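Local coordinates for pyoverdine biosynthesis protein PvcB (Pseudomonas aeruginosa, PDB 3EAT) that catalyses the iron- and 2-oxoglutarate-dependent oxidation of tyrosine isonitrile in the biosynthesis of paerucumarin, at residues D9-L14 with G41-Q46; F79-L84 with H278-P283; Q125-V130 with R272-V277. All coordinates share one frame; numbering follows the deposited sequence.

Interaction 1 of 3, residues D9-L14 with G41-Q46; sequences DQPVRL and GELPAQ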
loop_
_atom_site.group_PDB
_atom_site.type_symbol
_atom_site.label_atom_id
_atom_site.label_comp_id
_atom_site.label_asym_id
_atom_site.label_seq_id
_atom_site.Cartn_x
_atom_site.Cartn_y
_atom_site.Cartn_z
ATOM N N ASP A 9 -10.608 3.046 -1.859
ATOM C CA ASP A 9 -11.030 1.683 -1.623
ATOM C C ASP A 9 -11.025 1.394 -0.104
ATOM O O ASP A 9 -11.492 0.340 0.332
ATOM C CB ASP A 9 -10.213 0.673 -2.450
ATOM C CG ASP A 9 -8.694 0.991 -2.510
ATOM O OD1 ASP A 9 -8.170 1.883 -1.766
ATOM O OD2 ASP A 9 -8.013 0.322 -3.337
ATOM N N GLN A 10 -10.521 2.351 0.683
ATOM C CA GLN A 10 -10.615 2.329 2.142
ATOM C C GLN A 10 -11.965 2.880 2.645
ATOM O O GLN A 10 -12.619 3.672 1.949
ATOM C CB GLN A 10 -9.487 3.162 2.748
ATOM C CG GLN A 10 -8.078 2.698 2.414
ATOM C CD GLN A 10 -7.721 1.332 2.995
ATOM O OE1 GLN A 10 -6.949 0.582 2.388
ATOM N NE2 GLN A 10 -8.258 1.016 4.166
ATOM N N PRO A 11 -12.385 2.482 3.863
ATOM C CA PRO A 11 -13.673 2.962 4.417
ATOM C C PRO A 11 -13.556 4.391 4.980
ATOM O O PRO A 11 -13.685 4.613 6.188
ATOM C CB PRO A 11 -13.966 1.951 5.521
ATOM C CG PRO A 11 -12.573 1.540 6.031
ATOM C CD PRO A 11 -11.674 1.580 4.796
ATOM N N VAL A 12 -13.282 5.350 4.097
ATOM C CA VAL A 12 -13.099 6.748 4.483
ATOM C C VAL A 12 -13.685 7.668 3.422
ATOM O O VAL A 12 -13.880 7.247 2.289
ATOM C CB VAL A 12 -11.599 7.113 4.646
ATOM C CG1 VAL A 12 -11.047 6.468 5.850
ATOM C CG2 VAL A 12 -10.823 6.680 3.426
ATOM N N ARG A 13 -13.973 8.916 3.796
ATOM C CA ARG A 13 -14.306 9.952 2.822
ATOM C C ARG A 13 -13.097 10.845 2.683
ATOM O O ARG A 13 -12.642 11.442 3.680
ATOM C CB ARG A 13 -15.501 10.789 3.266
ATOM C CG ARG A 13 -16.851 10.161 3.014
ATOM C CD ARG A 13 -17.933 10.891 3.820
ATOM N NE ARG A 13 -17.760 10.747 5.279
ATOM C CZ ARG A 13 -17.775 11.755 6.155
ATOM N NH1 ARG A 13 -17.983 13.002 5.732
ATOM N NH2 ARG A 13 -17.610 11.514 7.458
ATOM N N LEU A 14 -12.576 10.920 1.458
ATOM C CA LEU A 14 -11.455 11.798 1.157
ATOM C C LEU A 14 -11.908 13.054 0.432
ATOM O O LEU A 14 -12.871 13.029 -0.329
ATOM C CB LEU A 14 -10.403 11.077 0.312
ATOM C CG LEU A 14 -9.777 9.808 0.886
ATOM C CD1 LEU A 14 -8.562 9.443 0.103
ATOM C CD2 LEU A 14 -9.395 9.986 2.324
ATOM N N GLY A 41 -7.160 4.135 14.239
ATOM C CA GLY A 41 -6.370 2.901 14.206
ATOM C C GLY A 41 -6.906 1.885 13.221
ATOM O O GLY A 41 -6.173 0.993 12.776
ATOM N N GLU A 42 -8.177 2.038 12.855
ATOM C CA GLU A 42 -8.819 1.135 11.881
ATOM C C GLU A 42 -8.287 1.268 10.460
ATOM O O GLU A 42 -8.507 0.388 9.635
ATOM C CB GLU A 42 -10.340 1.281 11.918
ATOM C CG GLU A 42 -10.895 0.989 13.319
ATOM C CD GLU A 42 -12.384 1.184 13.428
ATOM O OE1 GLU A 42 -13.137 0.554 12.655
ATOM O OE2 GLU A 42 -12.807 1.945 14.322
ATOM N N LEU A 43 -7.578 2.353 10.172
ATOM C CA LEU A 43 -7.023 2.539 8.841
ATOM C C LEU A 43 -5.611 1.981 8.867
ATOM O O LEU A 43 -4.938 2.077 9.897
ATOM C CB LEU A 43 -7.041 4.023 8.446
ATOM C CG LEU A 43 -8.440 4.663 8.389
ATOM C CD1 LEU A 43 -8.388 6.161 8.193
ATOM C CD2 LEU A 43 -9.256 4.016 7.291
ATOM N N PRO A 44 -5.160 1.385 7.747
ATOM C CA PRO A 44 -3.824 0.791 7.739
ATOM C C PRO A 44 -2.758 1.871 7.636
ATOM O O PRO A 44 -2.740 2.630 6.668
ATOM C CB PRO A 44 -3.817 -0.089 6.468
ATOM C CG PRO A 44 -5.151 0.146 5.766
ATOM C CD PRO A 44 -5.838 1.273 6.440
ATOM N N ALA A 45 -1.878 1.918 8.632
ATOM C CA ALA A 45 -0.735 2.839 8.681
ATOM C C ALA A 45 0.093 2.884 7.404
ATOM O O ALA A 45 0.509 3.973 6.974
ATOM C CB ALA A 45 0.169 2.489 9.871
ATOM N N GLN A 46 0.360 1.721 6.810
ATOM C CA GLN A 46 1.154 1.670 5.568
ATOM C C GLN A 46 0.495 2.547 4.482
ATOM O O GLN A 46 1.171 3.277 3.745
ATOM C CB GLN A 46 1.306 0.222 5.075
ATOM C CG GLN A 46 2.348 0.004 3.949
ATOM C CD GLN A 46 3.765 0.461 4.367
ATOM O OE1 GLN A 46 4.199 0.231 5.510
ATOM N NE2 GLN A 46 4.478 1.122 3.448
#

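Interaction 2 of 3, residues F79-L84 with H278-P283; sequences FGEVML and HIHAEP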
loop_
_atom_site.group_PDB
_atom_site.type_symbol
_atom_site.label_atom_id
_atom_site.label_comp_id
_atom_site.label_asym_id
_atom_site.label_seq_id
_atom_site.Cartn_x
_atom_site.Cartn_y
_atom_site.Cartn_z
ATOM N N PHE A 79 2.929 2.166 13.679
ATOM C CA PHE A 79 2.934 2.991 12.491
ATOM C C PHE A 79 4.300 2.971 11.782
ATOM O O PHE A 79 4.366 2.830 10.566
ATOM C CB PHE A 79 2.539 4.415 12.910
ATOM C CG PHE A 79 2.450 5.390 11.783
ATOM C CD1 PHE A 79 1.225 5.668 11.183
ATOM C CD2 PHE A 79 3.582 6.055 11.337
ATOM C CE1 PHE A 79 1.131 6.595 10.147
ATOM C CE2 PHE A 79 3.504 6.982 10.286
ATOM C CZ PHE A 79 2.277 7.251 9.693
ATOM N N GLY A 80 5.387 3.107 12.537
ATOM C CA GLY A 80 6.747 3.142 11.961
ATOM C C GLY A 80 7.743 3.088 13.092
ATOM O O GLY A 80 7.366 2.740 14.211
ATOM N N GLU A 81 9.008 3.411 12.848
ATOM C CA GLU A 81 9.868 3.551 14.012
ATOM C C GLU A 81 9.845 4.941 14.604
ATOM O O GLU A 81 10.223 5.944 13.954
ATOM C CB GLU A 81 11.286 2.952 13.881
ATOM C CG GLU A 81 12.171 3.543 12.862
ATOM C CD GLU A 81 13.641 3.258 13.137
ATOM O OE1 GLU A 81 14.055 3.217 14.312
ATOM O OE2 GLU A 81 14.392 3.099 12.158
ATOM N N VAL A 82 9.374 4.985 15.849
ATOM C CA VAL A 82 9.290 6.236 16.585
ATOM C C VAL A 82 10.718 6.742 16.776
ATOM O O VAL A 82 11.612 5.957 17.057
ATOM C CB VAL A 82 8.578 6.017 17.938
ATOM C CG1 VAL A 82 8.604 7.265 18.787
ATOM C CG2 VAL A 82 7.145 5.537 17.720
ATOM N N MET A 83 10.935 8.034 16.541
ATOM C CA MET A 83 12.178 8.685 16.910
ATOM C C MET A 83 12.045 9.158 18.358
ATOM O O MET A 83 11.292 10.099 18.646
ATOM C CB MET A 83 12.463 9.859 15.984
ATOM C CG MET A 83 13.690 10.650 16.395
ATOM S SD MET A 83 13.920 12.194 15.480
ATOM C CE MET A 83 14.829 11.561 14.113
ATOM N N LEU A 84 12.760 8.493 19.267
ATOM C CA LEU A 84 12.672 8.791 20.699
ATOM C C LEU A 84 13.488 10.010 21.097
ATOM O O LEU A 84 14.563 10.265 20.556
ATOM C CB LEU A 84 13.085 7.580 21.543
ATOM C CG LEU A 84 12.150 6.368 21.425
ATOM C CD1 LEU A 84 12.715 5.154 22.156
ATOM C CD2 LEU A 84 10.741 6.702 21.915
ATOM N N HIS A 278 7.346 11.956 16.542
ATOM C CA HIS A 278 8.182 11.943 15.342
ATOM C C HIS A 278 8.381 10.522 14.873
ATOM O O HIS A 278 8.523 9.619 15.694
ATOM C CB HIS A 278 9.560 12.530 15.638
ATOM C CG HIS A 278 9.623 14.016 15.522
ATOM N ND1 HIS A 278 10.324 14.802 16.413
ATOM C CD2 HIS A 278 9.066 14.867 14.624
ATOM C CE1 HIS A 278 10.220 16.070 16.051
ATOM N NE2 HIS A 278 9.454 16.139 14.976
ATOM N N ILE A 279 8.409 10.323 13.552
ATOM C CA ILE A 279 8.584 8.992 12.978
ATOM C C ILE A 279 9.781 9.057 12.081
ATOM O O ILE A 279 9.891 9.967 11.266
ATOM C CB ILE A 279 7.351 8.506 12.189
ATOM C CG1 ILE A 279 6.063 8.678 13.013
ATOM C CG2 ILE A 279 7.536 7.041 11.706
ATOM C CD1 ILE A 279 5.846 7.654 14.086
ATOM N N HIS A 280 10.692 8.104 12.253
ATOM C CA HIS A 280 11.892 8.019 11.417
ATOM C C HIS A 280 11.570 7.706 9.959
ATOM O O HIS A 280 10.579 7.021 9.659
ATOM C CB HIS A 280 12.786 6.897 11.929
ATOM C CG HIS A 280 13.683 7.301 13.052
ATOM N ND1 HIS A 280 14.647 8.281 12.917
ATOM C CD2 HIS A 280 13.794 6.829 14.319
ATOM C CE1 HIS A 280 15.306 8.400 14.054
ATOM N NE2 HIS A 280 14.805 7.536 14.922
ATOM N N ALA A 281 12.433 8.181 9.069
ATOM C CA ALA A 281 12.507 7.678 7.693
ATOM C C ALA A 281 12.832 6.181 7.699
ATOM O O ALA A 281 13.210 5.618 8.745
ATOM C CB ALA A 281 13.563 8.442 6.909
ATOM N N GLU A 282 12.695 5.537 6.542
ATOM C CA GLU A 282 12.884 4.093 6.449
ATOM C C GLU A 282 14.012 3.760 5.499
ATOM O O GLU A 282 13.783 3.695 4.297
ATOM C CB GLU A 282 11.635 3.415 5.925
ATOM C CG GLU A 282 10.435 3.542 6.774
ATOM C CD GLU A 282 9.267 2.854 6.137
ATOM O OE1 GLU A 282 9.229 1.610 6.182
ATOM O OE2 GLU A 282 8.387 3.544 5.587
ATOM N N PRO A 283 15.225 3.517 6.028
ATOM C CA PRO A 283 15.555 3.469 7.458
ATOM C C PRO A 283 15.863 4.870 7.976
ATOM O O PRO A 283 15.780 5.825 7.206
ATOM C CB PRO A 283 16.796 2.569 7.496
ATOM C CG PRO A 283 17.482 2.809 6.155
ATOM C CD PRO A 283 16.410 3.272 5.172
HETATM O O HOH W 1 9.828 4.516 10.470
HETATM O O HOH W 2 8.932 11.516 19.093
HETATM O O HOH W 3 14.886 6.984 18.094
#

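Interaction 3 of 3, residues Q125-V130 with R272-V277; sequences QVFHCV and RHLRRV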
loop_
_atom_site.group_PDB
_atom_site.type_symbol
_atom_site.label_atom_id
_atom_site.label_comp_id
_atom_site.label_asym_id
_atom_site.label_seq_id
_atom_site.Cartn_x
_atom_site.Cartn_y
_atom_site.Cartn_z
ATOM N N GLN A 125 5.813 14.112 11.172
ATOM C CA GLN A 125 5.283 14.571 12.453
ATOM C C GLN A 125 3.883 13.994 12.580
ATOM O O GLN A 125 3.100 14.055 11.638
ATOM C CB GLN A 125 5.213 16.098 12.529
ATOM C CG GLN A 125 6.526 16.846 12.282
ATOM C CD GLN A 125 6.278 18.226 11.695
ATOM O OE1 GLN A 125 5.617 18.354 10.673
ATOM N NE2 GLN A 125 6.794 19.263 12.344
ATOM N N VAL A 126 3.579 13.404 13.731
ATOM C CA VAL A 126 2.231 12.952 14.023
ATOM C C VAL A 126 1.688 13.810 15.170
ATOM O O VAL A 126 2.205 13.775 16.287
ATOM C CB VAL A 126 2.178 11.453 14.384
ATOM C CG1 VAL A 126 0.748 11.024 14.703
ATOM C CG2 VAL A 126 2.736 10.616 13.268
ATOM N N PHE A 127 0.657 14.592 14.880
ATOM C CA PHE A 127 0.053 15.437 15.886
ATOM C C PHE A 127 -1.306 14.899 16.257
ATOM O O PHE A 127 -2.154 14.695 15.394
ATOM C CB PHE A 127 -0.142 16.847 15.359
ATOM C CG PHE A 127 1.127 17.618 15.159
ATOM C CD1 PHE A 127 1.727 18.288 16.217
ATOM C CD2 PHE A 127 1.688 17.731 13.897
ATOM C CE1 PHE A 127 2.903 19.047 16.012
ATOM C CE2 PHE A 127 2.846 18.478 13.683
ATOM C CZ PHE A 127 3.453 19.138 14.747
ATOM N N HIS A 128 -1.517 14.672 17.546
ATOM C CA HIS A 128 -2.850 14.428 18.037
ATOM C C HIS A 128 -3.344 15.639 18.824
ATOM O O HIS A 128 -2.743 16.029 19.827
ATOM C CB HIS A 128 -2.877 13.195 18.920
ATOM C CG HIS A 128 -4.218 12.934 19.526
ATOM N ND1 HIS A 128 -4.378 12.538 20.836
ATOM C CD2 HIS A 128 -5.467 13.039 19.007
ATOM C CE1 HIS A 128 -5.666 12.399 21.096
ATOM N NE2 HIS A 128 -6.350 12.694 20.002
ATOM N N CYS A 129 -4.441 16.234 18.383
ATOM C CA CYS A 129 -5.048 17.288 19.176
ATOM C C CYS A 129 -5.923 16.660 20.258
ATOM O O CYS A 129 -6.978 16.083 19.961
ATOM C CB CYS A 129 -5.852 18.244 18.302
ATOM S SG CYS A 129 -6.799 19.432 19.255
ATOM N N VAL A 130 -5.462 16.755 21.509
ATOM C CA VAL A 130 -6.144 16.147 22.647
ATOM C C VAL A 130 -7.415 16.950 22.911
ATOM O O VAL A 130 -8.488 16.383 23.147
ATOM C CB VAL A 130 -5.237 16.128 23.924
ATOM C CG1 VAL A 130 -5.981 15.541 25.142
ATOM C CG2 VAL A 130 -3.942 15.360 23.670
ATOM N N ARG A 272 -5.361 25.035 24.344
ATOM C CA ARG A 272 -5.205 23.864 23.490
ATOM C C ARG A 272 -4.151 22.900 23.991
ATOM O O ARG A 272 -3.163 23.284 24.617
ATOM C CB ARG A 272 -4.952 24.231 22.017
ATOM C CG ARG A 272 -3.554 24.637 21.694
ATOM C CD ARG A 272 -3.341 24.794 20.203
ATOM N NE ARG A 272 -1.903 24.787 19.950
ATOM C CZ ARG A 272 -1.297 25.387 18.928
ATOM N NH1 ARG A 272 -2.005 26.072 18.028
ATOM N NH2 ARG A 272 0.028 25.293 18.808
ATOM N N HIS A 273 -4.382 21.634 23.682
ATOM C CA HIS A 273 -3.508 20.576 24.081
ATOM C C HIS A 273 -3.176 19.758 22.842
ATOM O O HIS A 273 -4.048 19.086 22.281
ATOM C CB HIS A 273 -4.220 19.723 25.127
ATOM C CG HIS A 273 -3.363 18.658 25.734
ATOM N ND1 HIS A 273 -3.758 17.928 26.833
ATOM C CD2 HIS A 273 -2.135 18.196 25.395
ATOM C CE1 HIS A 273 -2.812 17.060 27.142
ATOM N NE2 HIS A 273 -1.814 17.206 26.287
ATOM N N LEU A 274 -1.918 19.817 22.420
ATOM C CA LEU A 274 -1.421 18.934 21.363
ATOM C C LEU A 274 -0.390 17.925 21.877
ATOM O O LEU A 274 0.301 18.169 22.881
ATOM C CB LEU A 274 -0.772 19.735 20.229
ATOM C CG LEU A 274 -1.506 20.852 19.501
ATOM C CD1 LEU A 274 -0.551 21.419 18.470
ATOM C CD2 LEU A 274 -2.812 20.377 18.852
ATOM N N ARG A 275 -0.275 16.807 21.157
ATOM C CA ARG A 275 0.772 15.827 21.392
ATOM C C ARG A 275 1.472 15.526 20.072
ATOM O O ARG A 275 0.805 15.297 19.051
ATOM C CB ARG A 275 0.188 14.557 22.010
ATOM C CG ARG A 275 -0.206 14.729 23.464
ATOM C CD ARG A 275 -0.773 13.473 24.098
ATOM N NE ARG A 275 -1.052 13.753 25.506
ATOM C CZ ARG A 275 -2.147 13.359 26.156
ATOM N NH1 ARG A 275 -3.097 12.647 25.557
ATOM N NH2 ARG A 275 -2.300 13.700 27.422
ATOM N N ARG A 276 2.802 15.539 20.074
ATOM C CA ARG A 276 3.535 15.304 18.849
ATOM C C ARG A 276 4.459 14.121 18.991
ATOM O O ARG A 276 5.230 14.053 19.954
ATOM C CB ARG A 276 4.337 16.535 18.443
ATOM C CG ARG A 276 5.085 16.362 17.127
ATOM C CD ARG A 276 6.341 17.200 17.085
ATOM N NE ARG A 276 7.392 16.640 17.933
ATOM C CZ ARG A 276 8.432 17.330 18.403
ATOM N NH1 ARG A 276 8.570 18.612 18.107
ATOM N NH2 ARG A 276 9.345 16.734 19.164
ATOM N N VAL A 277 4.365 13.184 18.038
ATOM C CA VAL A 277 5.336 12.107 17.896
ATOM C C VAL A 277 6.047 12.248 16.553
ATOM O O VAL A 277 5.423 12.624 15.562
ATOM C CB VAL A 277 4.687 10.730 17.959
ATOM C CG1 VAL A 277 5.780 9.622 17.878
ATOM C CG2 VAL A 277 3.879 10.585 19.234
HETATM O O HOH W 4 -3.092 11.286 23.121
#

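Interaction 1 of 3, residues D9-L14 with G41-Q46
V12 and Q10 meet L43 and P44 in a small, buried packing contact at the border of the fold, where the start of strand 12-16, an outermost strand of the large mixed sheet, and the loop before it approach the turn into helix 45-55. No hydrogen bond joins the two segments, and together they bury 181 Å². The apolar half is a branched-chain pair whose side chains cross at a slant. CG1 of V12 lies against both methyls of L43, 3.4 Å from CD2 and 3.6 Å from CD1, which is tight for methyl groups. V12 can make this approach because CG1 stands opposite its carbonyl carbon (chi1 -71°), and the fork of leucine suits it by receiving one methyl with two. P11 adds a looser touch, its CD 4.2 Å from CD2 of L43; as the centre of an inverse gamma turn, it bends the chain between Q10 and the strand. The other half is mixed. Q10, bent at chi2 (-66°), brings its amide against the ring of P44, with Q10 NE2 3.3 Å from P44 CD and Q10 OE1 3.9 Å from P44 CG. P44 fills the N-cap position of helix 45-55, where the helix needs no backbone N-H, so proline's lack of one costs nothing. W47, in the first turn of that helix, touches both Q10 and V12. The second subunit adds to the surroundings: its S54 OG takes a weak hydrogen bond from Q10 NE2, the same S54 packs on P11, and its G50 packs on P44. With no hydrogen bond across it, the contact rests mainly on van der Waals packing, while Q10 NE2 looks to the neighbouring subunit for a partner.

Interaction 2 of 3, residues F79-L84 with H278-P283
H280 has CG opposite its carbonyl carbon (chi1 -84°), which swings one face of the imidazole against M83 CB, 3.6 Å from the centroid, in a CH-pi contact; M83, with CG opposite its backbone N (chi1 175°), carries CG on past the ring, 3.6 Å from H280 NE2. They flank a single beta bridge, V82 with I279, by which the loop after helix 69-79 joins strand 272-286 of the sheet. Two backbone bonds make the bridge: H280 N reaches E81 O at 2.8 Å, almost in line with the C=O, and M83 N reaches H278 O at 3.0 Å from well above the carbonyl plane. On the other side, I279 packs CD1 on F79 CD2 at 3.9 Å, a branched chain set across a ring; G80, lacking a side chain, lets I279 CG2 come to 4.0 Å from its CA. E81 crosses H280 obliquely, its CG 3.5 Å from H280 CB, a good use of a residue whose charged end can stay at the surface. H278 directs NE2 to D114, a likely iron ligand, and ND1 to W85. One water spans E81 N and H280 O; another accepts from L84 N and lies in the H280 ring plane, 3.2 Å from NE2.

Interaction 3 of 3, residues Q125-V130 with R272-V277
CG2 of V130 touches a face of each of two flat groups on the facing strand: it sits over the centre of the H273 imidazole, 3.8 Å from its centroid, and over the R275 guanidinium, 3.4 Å from NH1. A forked, beta-branched valine suits this place, since one methyl can serve both groups, and V130 N lies over the centre of the H128 ring. Strands 120-131 and 272-286 pair antiparallel here, neighbours in the mixed sheet, consistent with the double-stranded beta-helix (jelly-roll) core of TauD/TfdA dioxygenases. At the edges of the R275 guanidinium and the H128 ring, in both planes, one water accepts from R275 NH1 and bonds H128 ND1, so two potentially cationic groups meet through solvent. E92 bonds both R275 NE and H273 NE2, which probably limits their rotation. On the F127, C129, L274 and R276 face, CG of R276 lies over the F127 ring, 4.1 Å from the centroid; with CG opposite its backbone N (chi1 -178°), the arginine runs alongside the phenylalanine, its methylenes toward the ring. C129 CB meets L274 CD2 at 3.8 Å. V126 with V277 and H128 with R275 form hydrogen-bonded pairs, each two-way. Q125 gives NE2 to the probable iron ligand D114, which would place it in that site's second shell. V130 N donates to H273 O at 2.8 Å, the N-H...O angle of 138° well short of straight.

How the interactions relate
All three contacts reach the same mixed sheet, interaction 1 at one of its outermost strands and interactions 2 and 3 along strand 272-286. Interaction 3 is nested within the chain loop closed by interaction 2, their centres 16 Å apart, and they share one core: V82 CG1 lies 3.8 Å from V277 CG1, and I279 CG1 lies 3.9 Å from V126 CG2. Both also converge on the probable iron site, since H278 and Q125 each hold D114 OD2, with H278 CD2 4.0 Å from Q125 CG. Interaction 1, about 20 Å from each by centres, faces the subunit interface instead; it joins interaction 2 where A45 CB packs 3.6 Å from F79 CD1.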